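Long-range contact in glutaredoxin related protein (Sulfolobus solfataricus, PDB 4MNN), which is an atypical protein disulfide oxidoreductase of the glutaredoxin family, with a thioredoxin fold, and probably exchanges thiols and disulfides in other proteins: residues D18-F30 and E40-R54. Numbering follows the deposited sequence.
Sequences DITIQQCNGDSLF and ETLNNCKKPLVKVKR
Gln22 lays its extended side chain alongside that of Glu40, both pointing the same way, and its NE2 donates to Glu40 OE1 at 2.8 Å, reaching the oxygen from above the carboxylate plane. The other end of the amide, OE1, is linked through a water to Lys51 NZ, while CD of Lys53 crosses beside the amide; long polar chains suit this partly exposed face. Farther along the same face, Cys24 is joined to Cys45 by a disulfide with chi3 of -86°, close to the relaxed right-angle twist. Leu49 CD1 packs 3.6 Å from Cys24 SG, and Asn25 ND2 donates to Cys45 O, so the covalent link and the amide together tie the loop of residues 42-48 to the end of strand 19-24 and the residue after it. On the opposite face Gln23, bent at chi2 (88°), uses both N-H groups and the oxygen of its buried amide. NE2 gives one hydrogen to Asp27 OD1 and one to Thr41 OG1, the latter at 3.0 Å, and OE1 accepts from Gly26 N. A leucine here would probably leave Asp27 and Thr41 without their shared donor and the N-cap amide without its acceptor. Branched, apolar Ile21 and Val50 pack with Phe30 on this buried side, though Val50 is modelled in two conformers and the exact fit is uncertain. Strand 19-24 runs between parallel 38-41 and antiparallel 49-54, with helix 27-33 completing the beta-alpha-beta unit of this thioredoxin fold; strand 57-63 continues the sheet beyond 49-54, and Phe74 of helix 71-83 covers Phe30 and Val52.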
loop_
_atom_site.group_PDB
_atom_site.type_symbol
_atom_site.label_atom_id
_atom_site.label_comp_id
_atom_site.label_asym_id
_atom_site.label_seq_id
_atom_site.Cartn_x
_atom_site.Cartn_y
_atom_site.Cartn_z
ATOM N N ASP A 18 6.073 -11.857 10.990
ATOM C CA ASP A 18 6.550 -12.461 9.750
ATOM C C ASP A 18 6.106 -11.619 8.543
ATOM O O ASP A 18 5.739 -12.157 7.483
ATOM C CB ASP A 18 6.030 -13.885 9.610
ATOM C CG ASP A 18 4.551 -13.937 9.337
ATOM O OD1 ASP A 18 3.851 -12.988 9.754
ATOM O OD2 ASP A 18 4.084 -14.928 8.717
ATOM N N ILE A 19 6.124 -10.298 8.717
ATOM C CA ILE A 19 5.800 -9.414 7.609
ATOM C C ILE A 19 6.968 -9.606 6.634
ATOM O O ILE A 19 8.130 -9.763 7.054
ATOM C CB ILE A 19 5.753 -7.931 8.068
ATOM C CG1 ILE A 19 4.326 -7.516 8.399
ATOM C CG2 ILE A 19 6.299 -7.017 6.963
ATOM C CD1 ILE A 19 3.441 -7.237 7.176
ATOM N N THR A 20 6.661 -9.655 5.338
ATOM C CA THR A 20 7.700 -9.791 4.329
ATOM C C THR A 20 7.418 -8.739 3.253
ATOM O O THR A 20 6.285 -8.628 2.807
ATOM C CB THR A 20 7.688 -11.163 3.640
ATOM O OG1 THR A 20 8.006 -12.189 4.593
ATOM C CG2 THR A 20 8.759 -11.203 2.536
ATOM N N ILE A 21 8.442 -7.979 2.864
ATOM C CA ILE A 21 8.300 -6.958 1.832
ATOM C C ILE A 21 9.073 -7.406 0.602
ATOM O O ILE A 21 10.221 -7.831 0.739
ATOM C CB ILE A 21 8.912 -5.615 2.308
ATOM C CG1 ILE A 21 7.979 -4.948 3.310
ATOM C CG2 ILE A 21 9.230 -4.700 1.130
ATOM C CD1 ILE A 21 8.618 -3.777 4.012
ATOM N N GLN A 22 8.449 -7.362 -0.577
ATOM C CA GLN A 22 9.185 -7.682 -1.793
ATOM C C GLN A 22 9.262 -6.350 -2.513
ATOM O O GLN A 22 8.251 -5.680 -2.699
ATOM C CB GLN A 22 8.444 -8.671 -2.682
ATOM C CG GLN A 22 8.137 -9.987 -2.011
ATOM C CD GLN A 22 7.541 -10.970 -3.001
ATOM O OE1 GLN A 22 6.720 -10.592 -3.828
ATOM N NE2 GLN A 22 7.953 -12.222 -2.922
ATOM N N GLN A 23 10.443 -5.957 -2.956
ATOM C CA GLN A 23 10.505 -4.657 -3.606
ATOM C C GLN A 23 11.522 -4.616 -4.707
ATOM O O GLN A 23 12.364 -5.489 -4.769
ATOM C CB GLN A 23 10.940 -3.607 -2.578
ATOM C CG GLN A 23 12.400 -3.773 -2.084
ATOM C CD GLN A 23 13.432 -3.033 -2.962
ATOM O OE1 GLN A 23 13.150 -1.957 -3.518
ATOM N NE2 GLN A 23 14.629 -3.593 -3.067
ATOM N N CYS A 24 11.420 -3.608 -5.571
ATOM C CA CYS A 24 12.480 -3.383 -6.537
ATOM C C CYS A 24 12.555 -1.907 -6.856
ATOM O O CYS A 24 11.559 -1.167 -6.789
ATOM C CB CYS A 24 12.328 -4.201 -7.810
ATOM S SG CYS A 24 10.672 -4.095 -8.485
ATOM N N ASN A 25 13.770 -1.474 -7.161
ATOM C CA ASN A 25 14.068 -0.103 -7.506
ATOM C C ASN A 25 13.883 0.896 -6.361
ATOM O O ASN A 25 13.739 2.085 -6.587
ATOM C CB ASN A 25 13.271 0.304 -8.755
ATOM C CG ASN A 25 13.655 -0.524 -10.002
ATOM O OD1 ASN A 25 14.403 -1.519 -9.918
ATOM N ND2 ASN A 25 13.127 -0.122 -11.166
ATOM N N GLY A 26 13.890 0.401 -5.131
ATOM C CA GLY A 26 13.801 1.310 -4.004
ATOM C C GLY A 26 14.816 0.807 -3.005
ATOM O O GLY A 26 14.625 0.947 -1.798
ATOM N N ASP A 27 15.928 0.266 -3.522
ATOM C CA ASP A 27 16.939 -0.367 -2.665
ATOM C C ASP A 27 17.460 0.478 -1.521
ATOM O O ASP A 27 17.567 -0.011 -0.408
ATOM C CB ASP A 27 18.189 -0.822 -3.465
ATOM C CG ASP A 27 17.896 -1.893 -4.509
ATOM O OD1 ASP A 27 16.725 -2.311 -4.650
ATOM O OD2 ASP A 27 18.865 -2.323 -5.200
ATOM N N SER A 28 17.803 1.739 -1.785
ATOM C CA SER A 28 18.418 2.531 -0.727
ATOM C C SER A 28 17.491 2.814 0.428
ATOM O O SER A 28 17.950 3.096 1.536
ATOM C CB SER A 28 19.019 3.825 -1.302
ATOM O OG SER A 28 18.022 4.589 -1.927
ATOM N N LEU A 29 16.184 2.720 0.190
ATOM C CA LEU A 29 15.219 2.931 1.262
ATOM C C LEU A 29 15.012 1.623 2.036
ATOM O O LEU A 29 15.156 1.561 3.279
ATOM C CB LEU A 29 13.865 3.405 0.706
ATOM C CG LEU A 29 12.722 3.421 1.756
ATOM C CD1 LEU A 29 12.932 4.579 2.760
ATOM C CD2 LEU A 29 11.365 3.623 1.026
ATOM N N PHE A 30 14.697 0.569 1.297
ATOM C CA PHE A 30 14.400 -0.704 1.922
ATOM C C PHE A 30 15.553 -1.466 2.558
ATOM O O PHE A 30 15.326 -2.365 3.374
ATOM C CB PHE A 30 13.650 -1.544 0.903
ATOM C CG PHE A 30 12.265 -1.053 0.673
ATOM C CD1 PHE A 30 11.895 -0.502 -0.546
ATOM C CD2 PHE A 30 11.335 -1.066 1.735
ATOM C CE1 PHE A 30 10.594 0.063 -0.729
ATOM C CE2 PHE A 30 10.066 -0.518 1.561
ATOM C CZ PHE A 30 9.694 0.046 0.343
ATOM N N GLU A 40 12.775 -8.938 0.334
ATOM C CA GLU A 40 13.193 -9.656 -0.868
ATOM C C GLU A 40 13.278 -8.626 -1.971
ATOM O O GLU A 40 12.375 -7.808 -2.117
ATOM C CB GLU A 40 12.144 -10.692 -1.267
ATOM C CG GLU A 40 11.994 -11.823 -0.290
ATOM C CD GLU A 40 10.850 -12.740 -0.681
ATOM O OE1 GLU A 40 10.496 -12.792 -1.888
ATOM O OE2 GLU A 40 10.327 -13.413 0.216
ATOM N N THR A 41 14.354 -8.641 -2.748
ATOM C CA THR A 41 14.500 -7.674 -3.811
ATOM C C THR A 41 14.236 -8.394 -5.115
ATOM O O THR A 41 14.906 -9.371 -5.443
ATOM C CB THR A 41 15.919 -7.014 -3.798
ATOM O OG1 THR A 41 16.057 -6.215 -2.602
ATOM C CG2 THR A 41 16.106 -6.088 -5.024
ATOM N N LEU A 42 13.242 -7.913 -5.846
ATOM C CA LEU A 42 12.833 -8.533 -7.101
ATOM C C LEU A 42 13.756 -8.057 -8.209
ATOM O O LEU A 42 14.408 -7.011 -8.088
ATOM C CB LEU A 42 11.393 -8.140 -7.439
ATOM C CG LEU A 42 10.327 -8.459 -6.389
ATOM C CD1 LEU A 42 8.990 -7.908 -6.841
ATOM C CD2 LEU A 42 10.240 -9.932 -6.147
ATOM N N ASN A 43 13.777 -8.824 -9.294
ATOM C CA ASN A 43 14.616 -8.517 -10.437
ATOM C C ASN A 43 13.843 -8.051 -11.664
ATOM O O ASN A 43 12.642 -8.302 -11.798
ATOM C CB ASN A 43 15.428 -9.759 -10.857
ATOM C CG ASN A 43 16.284 -10.315 -9.737
ATOM O OD1 ASN A 43 17.140 -9.627 -9.206
ATOM N ND2 ASN A 43 16.059 -11.569 -9.377
ATOM N N ASN A 44 14.575 -7.366 -12.542
ATOM C CA ASN A 44 14.107 -6.881 -13.832
ATOM C C ASN A 44 12.913 -5.922 -13.836
ATOM O O ASN A 44 12.015 -6.056 -14.678
ATOM C CB ASN A 44 13.808 -8.102 -14.734
ATOM C CG ASN A 44 14.991 -9.067 -14.838
ATOM O OD1 ASN A 44 16.097 -8.666 -15.203
ATOM N ND2 ASN A 44 14.758 -10.358 -14.510
ATOM N N CYS A 45 12.894 -4.962 -12.909
ATOM C CA CYS A 45 11.789 -4.010 -12.832
ATOM C C CYS A 45 12.063 -2.715 -13.587
ATOM O O CYS A 45 13.099 -2.074 -13.390
ATOM C CB CYS A 45 11.462 -3.648 -11.366
ATOM S SG CYS A 45 10.900 -5.010 -10.300
ATOM N N LYS A 46 11.121 -2.300 -14.432
ATOM C CA LYS A 46 11.281 -1.053 -15.175
ATOM C C LYS A 46 10.911 0.136 -14.296
ATOM O O LYS A 46 11.422 1.259 -14.479
ATOM C CB LYS A 46 10.402 -1.086 -16.425
ATOM C CG LYS A 46 10.671 -2.317 -17.276
ATOM C CD LYS A 46 9.828 -2.351 -18.548
ATOM C CE LYS A 46 10.273 -3.509 -19.430
ATOM N NZ LYS A 46 9.294 -3.800 -20.531
ATOM N N LYS A 47 10.010 -0.103 -13.340
ATOM C CA LYS A 47 9.591 0.950 -12.418
ATOM C C LYS A 47 9.541 0.337 -11.011
ATOM O O LYS A 47 9.392 -0.852 -10.847
ATOM C CB LYS A 47 8.220 1.501 -12.811
ATOM C CG LYS A 47 8.193 2.353 -14.116
ATOM C CD LYS A 47 6.749 2.779 -14.398
ATOM C CE LYS A 47 6.623 3.778 -15.540
ATOM N NZ LYS A 47 7.506 4.948 -15.348
ATOM N N PRO A 48 9.656 1.163 -9.990
ATOM C CA PRO A 48 9.634 0.643 -8.622
ATOM C C PRO A 48 8.308 0.074 -8.131
ATOM O O PRO A 48 7.216 0.472 -8.592
ATOM C CB PRO A 48 10.075 1.863 -7.788
ATOM C CG PRO A 48 9.629 3.038 -8.602
ATOM C CD PRO A 48 9.912 2.616 -10.024
ATOM N N LEU A 49 8.397 -0.877 -7.208
ATOM C CA LEU A 49 7.183 -1.370 -6.596
ATOM C C LEU A 49 7.534 -2.028 -5.295
ATOM O O LEU A 49 8.698 -2.361 -5.056
ATOM C CB LEU A 49 6.377 -2.313 -7.503
ATOM C CG LEU A 49 6.440 -3.831 -7.759
ATOM C CD1 LEU A 49 7.078 -4.028 -9.111
ATOM C CD2 LEU A 49 7.081 -4.613 -6.621
ATOM N N VAL A 50 6.541 -2.195 -4.432
ATOM C CA VAL A 50 6.744 -2.873 -3.163
ATOM C C VAL A 50 5.472 -3.640 -2.843
ATOM O O VAL A 50 4.371 -3.094 -2.919
ATOM C CB VAL A 50 7.074 -1.899 -1.993
ATOM C CG1 VAL A 50 5.917 -0.981 -1.721
ATOM C CG2 VAL A 50 7.430 -2.712 -0.734
ATOM N N LYS A 51 5.645 -4.920 -2.522
ATOM C CA LYS A 51 4.551 -5.837 -2.194
ATOM C C LYS A 51 4.676 -6.170 -0.722
ATOM O O LYS A 51 5.791 -6.460 -0.227
ATOM C CB LYS A 51 4.649 -7.146 -2.977
ATOM C CG LYS A 51 4.325 -6.985 -4.428
ATOM C CD LYS A 51 4.404 -8.318 -5.155
ATOM C CE LYS A 51 3.578 -8.264 -6.425
ATOM N NZ LYS A 51 4.029 -9.347 -7.366
ATOM N N VAL A 52 3.547 -6.161 -0.021
ATOM C CA VAL A 52 3.573 -6.436 1.413
ATOM C C VAL A 52 2.859 -7.759 1.600
ATOM O O VAL A 52 1.739 -7.904 1.161
ATOM C CB VAL A 52 2.872 -5.315 2.160
ATOM C CG1 VAL A 52 2.679 -5.694 3.637
ATOM C CG2 VAL A 52 3.741 -4.029 2.030
ATOM N N LYS A 53 3.546 -8.713 2.238
ATOM C CA LYS A 53 3.025 -10.057 2.459
ATOM C C LYS A 53 3.224 -10.542 3.876
ATOM O O LYS A 53 3.974 -9.962 4.675
ATOM C CB LYS A 53 3.772 -11.058 1.556
ATOM C CG LYS A 53 3.796 -10.664 0.083
ATOM C CD LYS A 53 4.710 -11.600 -0.732
ATOM C CE LYS A 53 4.321 -13.081 -0.511
ATOM N NZ LYS A 53 5.149 -13.960 -1.422
ATOM N N ARG A 54 2.517 -11.615 4.185
ATOM C CA ARG A 54 2.660 -12.281 5.473
ATOM C C ARG A 54 2.436 -13.702 4.974
ATOM O O ARG A 54 1.343 -14.050 4.522
ATOM C CB ARG A 54 1.608 -11.808 6.479
ATOM C CG ARG A 54 1.932 -12.236 7.896
ATOM C CD ARG A 54 0.955 -11.734 8.962
ATOM N NE ARG A 54 1.077 -12.579 10.150
ATOM C CZ ARG A 54 0.690 -12.246 11.385
ATOM N NH1 ARG A 54 0.139 -11.053 11.637
ATOM N NH2 ARG A 54 0.864 -13.120 12.378
HETATM O O HOH W 1 6.321 -11.104 -6.793
HETATM O O HOH W 2 15.021 -4.072 -10.948
#